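Local coordinates for protein copper-containing nitrite reductase (Thermus scotoductus, PDB 6HBE) that probably reduces nitrite to nitric oxide with electrons from cytochrome c, as a copper-containing homotrimer, at residues T25-F33 against G43-P53; I79-F89 against E100-P108. One frame throughout, in Å; residues are numbered along the deposited sequence. Where two conformers were deposited one is given.

Contact 1: residues T25-F33 against G43-P53; sequences TLEARSSIF and GFSFNDMSPGP
Strands 25-33 and 43-46 pair antiparallel from A28-F46 to S31-G43, their short axes crossing at 122°. They form a beta hairpin of the N-terminal cupredoxin domain. R29 and S45 are a hydrogen-bonded pair, with S45 N to R29 O at 2.9 Å. Past the ladder, N47 bonds E27 by backbone and side chain. Its N donates to E27 O, and its OD1 takes E27 N at 2.9 Å, the donor above the amide carbonyl plane.

F46 begins a type I' turn that brings D48 back over the strand. S31 OG and S45 OG share a hydrogen bond of 2.6 Å, and D48 OD1 lies close by. R29 bends at chi3 (-59°) and lays its guanidinium over the D48 carboxylate, planes 24° apart. The salt bridge is long, R29 NE to D48 OD1 4.0 Å, and with the oxygen off the guanidinium plane it is charge alone. With an alanine here, D48 would probably lose its nearby positive charge and S45 OG its cover from R29 CG.

F44, on the other sheet face from R29 and S45, stacks on H125, a type 1 copper ligand. Separately, S50 CB lies over the F33 ring, 3.7 Å from its centroid.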
loop_
_atom_site.group_PDB
_atom_site.type_symbol
_atom_site.label_atom_id
_atom_site.label_comp_id
_atom_site.label_asym_id
_atom_site.label_seq_id
_atom_site.Cartn_x
_atom_site.Cartn_y
_atom_site.Cartn_z
ATOM N N THR C 25 -29.354 -12.122 -16.032
ATOM C CA THR C 25 -28.456 -12.885 -16.881
ATOM C C THR C 25 -27.074 -12.223 -16.955
ATOM O O THR C 25 -26.964 -11.050 -17.299
ATOM C CB THR C 25 -29.027 -13.096 -18.293
ATOM O OG1 THR C 25 -30.307 -13.741 -18.188
ATOM C CG2 THR C 25 -28.096 -14.009 -19.108
ATOM N N LEU C 26 -26.035 -12.961 -16.545
ATOM C CA LEU C 26 -24.646 -12.514 -16.699
ATOM C C LEU C 26 -23.900 -13.348 -17.736
ATOM O O LEU C 26 -23.938 -14.592 -17.673
ATOM C CB LEU C 26 -23.914 -12.574 -15.342
ATOM C CG LEU C 26 -24.485 -11.686 -14.234
ATOM C CD1 LEU C 26 -23.810 -11.954 -12.904
ATOM C CD2 LEU C 26 -24.362 -10.202 -14.597
ATOM N N GLU C 27 -23.179 -12.681 -18.637
ATOM C CA GLU C 27 -22.463 -13.309 -19.714
ATOM C C GLU C 27 -20.951 -13.033 -19.646
ATOM O O GLU C 27 -20.492 -11.922 -19.946
ATOM C CB GLU C 27 -23.030 -12.847 -21.069
ATOM C CG GLU C 27 -24.521 -13.158 -21.226
ATOM C CD GLU C 27 -25.034 -12.959 -22.650
ATOM O OE1 GLU C 27 -24.501 -12.082 -23.363
ATOM O OE2 GLU C 27 -25.974 -13.683 -23.050
ATOM N N ALA C 28 -20.177 -14.054 -19.270
ATOM C CA ALA C 28 -18.721 -13.921 -19.183
ATOM C C ALA C 28 -18.075 -13.854 -20.563
ATOM O O ALA C 28 -18.361 -14.699 -21.441
ATOM C CB ALA C 28 -18.113 -15.064 -18.354
ATOM N N ARG C 29 -17.198 -12.865 -20.754
ATOM C CA ARG C 29 -16.487 -12.653 -22.032
ATOM C C ARG C 29 -15.137 -11.952 -21.910
ATOM O O ARG C 29 -14.792 -11.452 -20.851
ATOM C CB ARG C 29 -17.364 -11.887 -23.004
ATOM C CG ARG C 29 -18.107 -10.731 -22.397
ATOM C CD ARG C 29 -19.348 -10.446 -23.211
ATOM N NE ARG C 29 -18.979 -10.135 -24.577
ATOM C CZ ARG C 29 -19.832 -9.773 -25.527
ATOM N NH1 ARG C 29 -21.141 -9.645 -25.277
ATOM N NH2 ARG C 29 -19.350 -9.516 -26.740
ATOM N N SER C 30 -14.367 -11.997 -22.998
ATOM C CA SER C 30 -13.171 -11.200 -23.198
ATOM C C SER C 30 -13.591 -9.859 -23.785
ATOM O O SER C 30 -14.420 -9.836 -24.707
ATOM C CB SER C 30 -12.233 -11.870 -24.206
ATOM O OG SER C 30 -11.493 -12.879 -23.563
ATOM N N SER C 31 -13.025 -8.757 -23.294
ATOM C CA SER C 31 -13.444 -7.409 -23.756
ATOM C C SER C 31 -12.299 -6.384 -23.808
ATOM O O SER C 31 -11.173 -6.621 -23.299
ATOM C CB SER C 31 -14.552 -6.862 -22.848
ATOM O OG SER C 31 -15.620 -7.794 -22.620
ATOM N N ILE C 32 -12.612 -5.232 -24.392
ATOM C CA ILE C 32 -11.707 -4.094 -24.459
ATOM C C ILE C 32 -12.498 -2.869 -23.968
ATOM O O ILE C 32 -13.567 -2.586 -24.505
ATOM C CB ILE C 32 -11.190 -3.850 -25.885
ATOM C CG1 ILE C 32 -10.568 -5.124 -26.462
ATOM C CG2 ILE C 32 -10.179 -2.709 -25.916
ATOM C CD1 ILE C 32 -10.071 -4.981 -27.887
ATOM N N PHE C 33 -11.976 -2.164 -22.952
ATOM C CA PHE C 33 -12.633 -0.973 -22.382
ATOM C C PHE C 33 -11.885 0.340 -22.707
ATOM O O PHE C 33 -10.670 0.382 -22.611
ATOM C CB PHE C 33 -12.748 -1.128 -20.856
ATOM C CG PHE C 33 -13.048 -2.535 -20.380
ATOM C CD1 PHE C 33 -14.293 -3.099 -20.580
ATOM C CD2 PHE C 33 -12.093 -3.271 -19.649
ATOM C CE1 PHE C 33 -14.587 -4.375 -20.135
ATOM C CE2 PHE C 33 -12.377 -4.564 -19.194
ATOM C CZ PHE C 33 -13.633 -5.105 -19.427
ATOM N N GLY C 43 -9.124 -6.954 -21.062
ATOM C CA GLY C 43 -9.409 -7.780 -19.902
ATOM C C GLY C 43 -10.580 -8.716 -20.094
ATOM O O GLY C 43 -10.841 -9.179 -21.195
ATOM N N PHE C 44 -11.267 -9.017 -19.000
ATOM C CA PHE C 44 -12.456 -9.854 -18.993
ATOM C C PHE C 44 -13.627 -9.046 -18.434
ATOM O O PHE C 44 -13.420 -8.162 -17.588
ATOM C CB PHE C 44 -12.268 -11.082 -18.095
ATOM C CG PHE C 44 -11.146 -12.018 -18.512
ATOM C CD1 PHE C 44 -11.201 -12.699 -19.735
ATOM C CD2 PHE C 44 -10.063 -12.281 -17.651
ATOM C CE1 PHE C 44 -10.177 -13.570 -20.129
ATOM C CE2 PHE C 44 -9.037 -13.157 -18.037
ATOM C CZ PHE C 44 -9.093 -13.796 -19.276
ATOM N N SER C 45 -14.855 -9.362 -18.867
ATOM C CA SER C 45 -16.067 -8.689 -18.375
ATOM C C SER C 45 -17.245 -9.638 -18.148
ATOM O O SER C 45 -17.190 -10.840 -18.517
ATOM C CB SER C 45 -16.508 -7.600 -19.361
ATOM O OG SER C 45 -17.060 -8.170 -20.530
ATOM N N PHE C 46 -18.274 -9.099 -17.511
ATOM C CA PHE C 46 -19.640 -9.583 -17.655
ATOM C C PHE C 46 -20.383 -8.593 -18.570
ATOM O O PHE C 46 -20.425 -7.382 -18.298
ATOM C CB PHE C 46 -20.351 -9.699 -16.331
ATOM C CG PHE C 46 -19.772 -10.758 -15.425
ATOM C CD1 PHE C 46 -19.984 -12.095 -15.688
ATOM C CD2 PHE C 46 -18.962 -10.407 -14.349
ATOM C CE1 PHE C 46 -19.439 -13.070 -14.878
ATOM C CE2 PHE C 46 -18.421 -11.373 -13.528
ATOM C CZ PHE C 46 -18.657 -12.710 -13.794
ATOM N N ASN C 47 -20.924 -9.114 -19.672
ATOM C CA ASN C 47 -21.761 -8.348 -20.603
ATOM C C ASN C 47 -21.095 -7.150 -21.269
ATOM O O ASN C 47 -21.758 -6.156 -21.579
ATOM C CB ASN C 47 -23.043 -7.901 -19.920
ATOM C CG ASN C 47 -23.817 -9.052 -19.299
ATOM O OD1 ASN C 47 -23.306 -9.823 -18.457
ATOM N ND2 ASN C 47 -25.065 -9.165 -19.680
ATOM N N ASP C 48 -19.788 -7.258 -21.485
ATOM C CA ASP C 48 -19.004 -6.288 -22.223
ATOM C C ASP C 48 -18.878 -4.875 -21.568
ATOM O O ASP C 48 -18.690 -3.879 -22.272
ATOM C CB ASP C 48 -19.568 -6.205 -23.643
ATOM C CG ASP C 48 -18.508 -5.908 -24.704
ATOM O OD1 ASP C 48 -17.378 -6.473 -24.671
ATOM O OD2 ASP C 48 -18.852 -5.130 -25.625
ATOM N N MET C 49 -19.006 -4.815 -20.236
ATOM C CA MET C 49 -18.833 -3.578 -19.438
ATOM C C MET C 49 -18.023 -3.898 -18.172
ATOM O O MET C 49 -18.168 -4.989 -17.633
ATOM C CB MET C 49 -20.186 -2.984 -19.028
ATOM C CG MET C 49 -21.292 -3.990 -18.743
ATOM S SD MET C 49 -22.925 -3.267 -18.429
ATOM C CE MET C 49 -22.924 -1.940 -19.633
ATOM N N SER C 50 -17.194 -2.954 -17.709
ATOM C CA SER C 50 -16.499 -3.076 -16.404
ATOM C C SER C 50 -16.555 -1.709 -15.680
ATOM O O SER C 50 -15.942 -0.762 -16.157
ATOM C CB SER C 50 -15.048 -3.505 -16.592
ATOM O OG SER C 50 -14.411 -3.668 -15.320
ATOM N N PRO C 51 -17.290 -1.582 -14.576
ATOM C CA PRO C 51 -18.022 -2.676 -13.913
ATOM C C PRO C 51 -19.205 -3.210 -14.707
ATOM O O PRO C 51 -19.751 -2.519 -15.598
ATOM C CB PRO C 51 -18.531 -2.037 -12.626
ATOM C CG PRO C 51 -18.450 -0.561 -12.830
ATOM C CD PRO C 51 -17.306 -0.344 -13.784
ATOM N N GLY C 52 -19.591 -4.444 -14.389
ATOM C CA GLY C 52 -20.660 -5.123 -15.100
ATOM C C GLY C 52 -22.076 -4.622 -14.769
ATOM O O GLY C 52 -22.230 -3.625 -14.056
ATOM N N PRO C 53 -23.105 -5.304 -15.287
ATOM C CA PRO C 53 -24.498 -4.964 -15.013
ATOM C C PRO C 53 -24.790 -4.805 -13.535
ATOM O O PRO C 53 -24.357 -5.629 -12.753
ATOM C CB PRO C 53 -25.263 -6.188 -15.574
ATOM C CG PRO C 53 -24.412 -6.606 -16.713
ATOM C CD PRO C 53 -23.020 -6.506 -16.141
HETATM O O HOH W 1 -15.154 -5.501 -25.905
#

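Contact 2: residues I79-F89 against E100-P108. With CU (copper (II) ion), chain M.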
loop_
_atom_site.group_PDB
_atom_site.type_symbol
_atom_site.label_atom_id
_atom_site.label_comp_id
_atom_site.label_asym_id
_atom_site.label_seq_id
_atom_site.Cartn_x
_atom_site.Cartn_y
_atom_site.Cartn_z
ATOM N N ILE C 79 -21.199 -14.271 -5.611
ATOM C CA ILE C 79 -22.177 -13.203 -5.408
ATOM C C ILE C 79 -22.421 -13.018 -3.911
ATOM O O ILE C 79 -23.064 -13.862 -3.246
ATOM C CB ILE C 79 -23.491 -13.466 -6.232
ATOM C CG1 ILE C 79 -24.528 -12.370 -5.986
ATOM C CG2 ILE C 79 -24.068 -14.856 -5.981
ATOM C CD1 ILE C 79 -25.412 -12.126 -7.198
ATOM N N HIS C 80 -21.917 -11.897 -3.364
ATOM C CA HIS C 80 -21.799 -11.758 -1.910
ATOM C C HIS C 80 -23.147 -11.598 -1.201
ATOM O O HIS C 80 -23.189 -11.739 0.002
ATOM C CB HIS C 80 -20.852 -10.597 -1.497
ATOM C CG HIS C 80 -19.407 -10.772 -1.880
ATOM N ND1 HIS C 80 -18.438 -9.853 -1.525
ATOM C CD2 HIS C 80 -18.756 -11.756 -2.548
ATOM C CE1 HIS C 80 -17.264 -10.240 -2.005
ATOM N NE2 HIS C 80 -17.428 -11.404 -2.623
ATOM N N ALA C 81 -24.227 -11.251 -1.925
ATOM C CA ALA C 81 -25.602 -11.241 -1.356
ATOM C C ALA C 81 -26.168 -12.609 -0.974
ATOM O O ALA C 81 -27.187 -12.678 -0.241
ATOM C CB ALA C 81 -26.568 -10.566 -2.332
ATOM N N ALA C 82 -25.532 -13.678 -1.431
ATOM C CA ALA C 82 -25.957 -15.049 -1.080
ATOM C C ALA C 82 -25.272 -15.586 0.185
ATOM O O ALA C 82 -24.046 -15.751 0.179
ATOM C CB ALA C 82 -25.641 -15.967 -2.243
ATOM N N ASN C 83 -26.058 -15.853 1.248
ATOM C CA ASN C 83 -25.619 -16.567 2.452
ATOM C C ASN C 83 -25.975 -18.078 2.310
ATOM O O ASN C 83 -26.754 -18.630 3.086
ATOM C CB ASN C 83 -26.248 -15.966 3.728
ATOM C CG ASN C 83 -25.683 -16.571 5.024
ATOM O OD1 ASN C 83 -24.473 -16.783 5.151
ATOM N ND2 ASN C 83 -26.556 -16.838 5.992
ATOM N N THR C 84 -25.375 -18.711 1.311
ATOM C CA THR C 84 -25.506 -20.136 1.043
ATOM C C THR C 84 -24.405 -20.544 0.073
ATOM O O THR C 84 -23.820 -19.684 -0.587
ATOM C CB THR C 84 -26.944 -20.520 0.527
ATOM O OG1 THR C 84 -27.092 -21.951 0.489
ATOM C CG2 THR C 84 -27.213 -19.957 -0.858
ATOM N N GLN C 85 -24.112 -21.843 0.020
ATOM C CA GLN C 85 -23.100 -22.408 -0.869
ATOM C C GLN C 85 -23.250 -21.948 -2.325
ATOM O O GLN C 85 -24.343 -22.066 -2.884
ATOM C CB GLN C 85 -23.204 -23.940 -0.817
ATOM C CG GLN C 85 -22.474 -24.636 -1.938
ATOM C CD GLN C 85 -20.973 -24.614 -1.737
ATOM O OE1 GLN C 85 -20.203 -24.644 -2.694
ATOM N NE2 GLN C 85 -20.549 -24.548 -0.481
ATOM N N THR C 86 -22.168 -21.430 -2.924
ATOM C CA THR C 86 -22.186 -20.961 -4.314
ATOM C C THR C 86 -21.200 -21.646 -5.254
ATOM O O THR C 86 -21.557 -21.885 -6.407
ATOM C CB THR C 86 -21.981 -19.412 -4.460
ATOM O OG1 THR C 86 -20.714 -19.004 -3.877
ATOM C CG2 THR C 86 -23.123 -18.656 -3.846
ATOM N N SER C 87 -19.992 -21.977 -4.782
ATOM C CA SER C 87 -18.935 -22.516 -5.649
ATOM C C SER C 87 -19.332 -23.817 -6.375
ATOM O O SER C 87 -18.946 -24.019 -7.526
ATOM C CB SER C 87 -17.623 -22.744 -4.865
ATOM O OG SER C 87 -17.793 -23.647 -3.785
ATOM N N ARG C 88 -20.131 -24.667 -5.726
ATOM C CA ARG C 88 -20.574 -25.943 -6.366
ATOM C C ARG C 88 -21.455 -25.685 -7.587
ATOM O O ARG C 88 -21.429 -26.457 -8.556
ATOM C CB ARG C 88 -21.380 -26.829 -5.400
ATOM C CG ARG C 88 -20.571 -27.575 -4.348
ATOM C CD ARG C 88 -21.488 -28.249 -3.326
ATOM N NE ARG C 88 -22.419 -29.183 -3.952
ATOM C CZ ARG C 88 -23.556 -29.627 -3.415
ATOM N NH1 ARG C 88 -23.966 -29.251 -2.215
ATOM N NH2 ARG C 88 -24.314 -30.460 -4.108
ATOM N N PHE C 89 -22.236 -24.608 -7.516
ATOM C CA PHE C 89 -23.266 -24.295 -8.492
ATOM C C PHE C 89 -22.810 -23.290 -9.539
ATOM O O PHE C 89 -23.260 -23.368 -10.672
ATOM C CB PHE C 89 -24.527 -23.812 -7.769
ATOM C CG PHE C 89 -24.989 -24.756 -6.694
ATOM C CD1 PHE C 89 -25.485 -26.019 -7.024
ATOM C CD2 PHE C 89 -24.885 -24.421 -5.355
ATOM C CE1 PHE C 89 -25.878 -26.915 -6.031
ATOM C CE2 PHE C 89 -25.293 -25.307 -4.354
ATOM C CZ PHE C 89 -25.781 -26.564 -4.696
ATOM N N GLU C 100 -27.705 -22.275 -13.769
ATOM C CA GLU C 100 -28.889 -21.628 -13.221
ATOM C C GLU C 100 -28.760 -21.777 -11.719
ATOM O O GLU C 100 -28.448 -22.879 -11.267
ATOM C CB GLU C 100 -30.168 -22.359 -13.683
ATOM C CG GLU C 100 -30.338 -22.469 -15.193
ATOM C CD GLU C 100 -30.628 -21.138 -15.871
ATOM O OE1 GLU C 100 -31.020 -20.191 -15.161
ATOM O OE2 GLU C 100 -30.444 -21.029 -17.107
ATOM N N PHE C 101 -28.985 -20.697 -10.961
ATOM C CA PHE C 101 -28.897 -20.706 -9.494
ATOM C C PHE C 101 -29.881 -19.714 -8.859
ATOM O O PHE C 101 -30.046 -18.587 -9.334
ATOM C CB PHE C 101 -27.433 -20.396 -9.103
ATOM C CG PHE C 101 -27.182 -20.325 -7.614
ATOM C CD1 PHE C 101 -27.068 -21.486 -6.854
ATOM C CD2 PHE C 101 -27.018 -19.100 -6.982
ATOM C CE1 PHE C 101 -26.821 -21.431 -5.491
ATOM C CE2 PHE C 101 -26.762 -19.032 -5.610
ATOM C CZ PHE C 101 -26.666 -20.196 -4.862
ATOM N N SER C 102 -30.535 -20.116 -7.785
ATOM C CA SER C 102 -31.403 -19.225 -7.029
ATOM C C SER C 102 -31.002 -19.158 -5.564
ATOM O O SER C 102 -30.546 -20.158 -5.018
ATOM C CB SER C 102 -32.859 -19.699 -7.121
ATOM O OG SER C 102 -33.157 -20.022 -8.466
ATOM N N PHE C 103 -31.218 -17.994 -4.947
ATOM C CA PHE C 103 -31.032 -17.768 -3.507
ATOM C C PHE C 103 -32.008 -16.718 -3.034
ATOM O O PHE C 103 -32.520 -15.976 -3.843
ATOM C CB PHE C 103 -29.578 -17.360 -3.167
ATOM C CG PHE C 103 -29.142 -16.044 -3.763
ATOM C CD1 PHE C 103 -28.686 -15.972 -5.068
ATOM C CD2 PHE C 103 -29.190 -14.873 -3.005
ATOM C CE1 PHE C 103 -28.295 -14.754 -5.627
ATOM C CE2 PHE C 103 -28.786 -13.649 -3.548
ATOM C CZ PHE C 103 -28.340 -13.593 -4.860
ATOM N N THR C 104 -32.284 -16.672 -1.734
ATOM C CA THR C 104 -33.061 -15.602 -1.144
ATOM C C THR C 104 -32.137 -14.499 -0.607
ATOM O O THR C 104 -31.136 -14.797 0.045
ATOM C CB THR C 104 -33.949 -16.147 -0.004
ATOM O OG1 THR C 104 -34.766 -17.194 -0.540
ATOM C CG2 THR C 104 -34.868 -15.090 0.535
ATOM N N ALA C 105 -32.489 -13.235 -0.881
ATOM C CA ALA C 105 -31.739 -12.082 -0.372
ATOM C C ALA C 105 -32.142 -11.777 1.056
ATOM O O ALA C 105 -32.995 -10.927 1.306
ATOM C CB ALA C 105 -31.958 -10.869 -1.277
ATOM N N ASP C 106 -31.507 -12.471 1.996
ATOM C CA ASP C 106 -31.839 -12.381 3.430
ATOM C C ASP C 106 -31.220 -11.198 4.165
ATOM O O ASP C 106 -31.611 -10.918 5.285
ATOM C CB ASP C 106 -31.388 -13.670 4.163
ATOM C CG ASP C 106 -32.094 -14.934 3.660
ATOM O OD1 ASP C 106 -33.142 -14.825 3.002
ATOM O OD2 ASP C 106 -31.592 -16.042 3.931
ATOM N N PHE C 107 -30.228 -10.539 3.568
ATOM C CA PHE C 107 -29.484 -9.471 4.233
ATOM C C PHE C 107 -29.475 -8.189 3.380
ATOM O O PHE C 107 -29.005 -8.218 2.217
ATOM C CB PHE C 107 -28.028 -9.920 4.484
ATOM C CG PHE C 107 -27.883 -10.973 5.557
ATOM C CD1 PHE C 107 -27.997 -12.325 5.238
ATOM C CD2 PHE C 107 -27.650 -10.619 6.878
ATOM C CE1 PHE C 107 -27.861 -13.299 6.216
ATOM C CE2 PHE C 107 -27.502 -11.594 7.873
ATOM C CZ PHE C 107 -27.602 -12.935 7.534
ATOM N N PRO C 108 -29.938 -7.068 3.950
ATOM C CA PRO C 108 -29.941 -5.801 3.191
ATOM C C PRO C 108 -28.538 -5.200 3.054
ATOM O O PRO C 108 -27.712 -5.374 3.965
ATOM C CB PRO C 108 -30.861 -4.905 4.014
ATOM C CG PRO C 108 -30.819 -5.439 5.377
ATOM C CD PRO C 108 -30.552 -6.910 5.277
HETATM CU CU CU M . -15.700 -12.334 -3.273
HETATM O O HOH W 2 -28.984 -10.749 0.692
HETATM O O HOH W 3 -28.702 -13.735 1.959
HETATM O O HOH W 4 -29.462 -16.708 5.786
HETATM O O HOH W 5 -28.924 -16.503 0.712
HETATM O O HOH W 6 -25.632 -24.857 -10.978
HETATM O O HOH W 7 -16.098 -14.217 -2.975
#
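F103 and F101 are the two bumps of strand 100-104, and the loop 79-86 with the helix start at 87-89 makes the hollows they fill. The F103 ring packs against the type I turn I79-A82. A82 CB lies over one face of the ring, 3.9 Å from the centroid in a CH-pi contact. A81 CB touches F103 CE2 at 4.0 Å, and I79 CD1 reaches F103 CZ. F103 CG stands between the backbone N and the carbonyl carbon (chi1 64°), which swings the ring toward the turn.

F101 fills the second hollow. T84 CG2 meets its edge, while Q85 O and T86 CG2 approach CZ obliquely. F89 packs on the same side of the ring as T86, with its CB 3.6 Å from F101 CD1. The two rings are nearly parallel, at 24°, but offset, with centroids 5.6 Å apart and little face shared.

This loop belongs to the N-terminal cupredoxin domain and carries a ligand of the catalytic type 2 copper. H80 points away from the strand and binds the copper through NE2 at 2.1 Å. H114 of the same chain and H267 of the second subunit complete the protein ligands, so the site lies between subunits.

Beyond F103 the fit is polar and bridged by water. One water accepts from N83 N and donates to T104 O at 2.9 Å. Another links N83 ND2 to D106 OD2. N83 OD1 turns to the second subunit, where it accepts from I221 N and W253 NE1. The N83 amide stands almost upright to the F107 ring, at 88°, with N83 ND2 3.8 Å from F107 CE1.

How the contacts relate
Both contacts reach the same five-stranded sheet of the N-terminal cupredoxin domain. Contact 1 joins the neighbouring strands 21-36 and 39-46. Contact 2 packs a loop and a helix start on strand 98-104, an outermost strand of that sheet within the chain. Their centres lie about 21 Å apart and they do not touch. Contact 1 is nearer the centre of the chain, though both are partly buried. Its chemistry is a backbone ladder with a polar cluster. Contact 2 relies on aromatic packing and bridging waters. Contact 1 borders the type 1 copper and meets no other subunit, whereas contact 2 holds a type 2 copper ligand at the subunit interface.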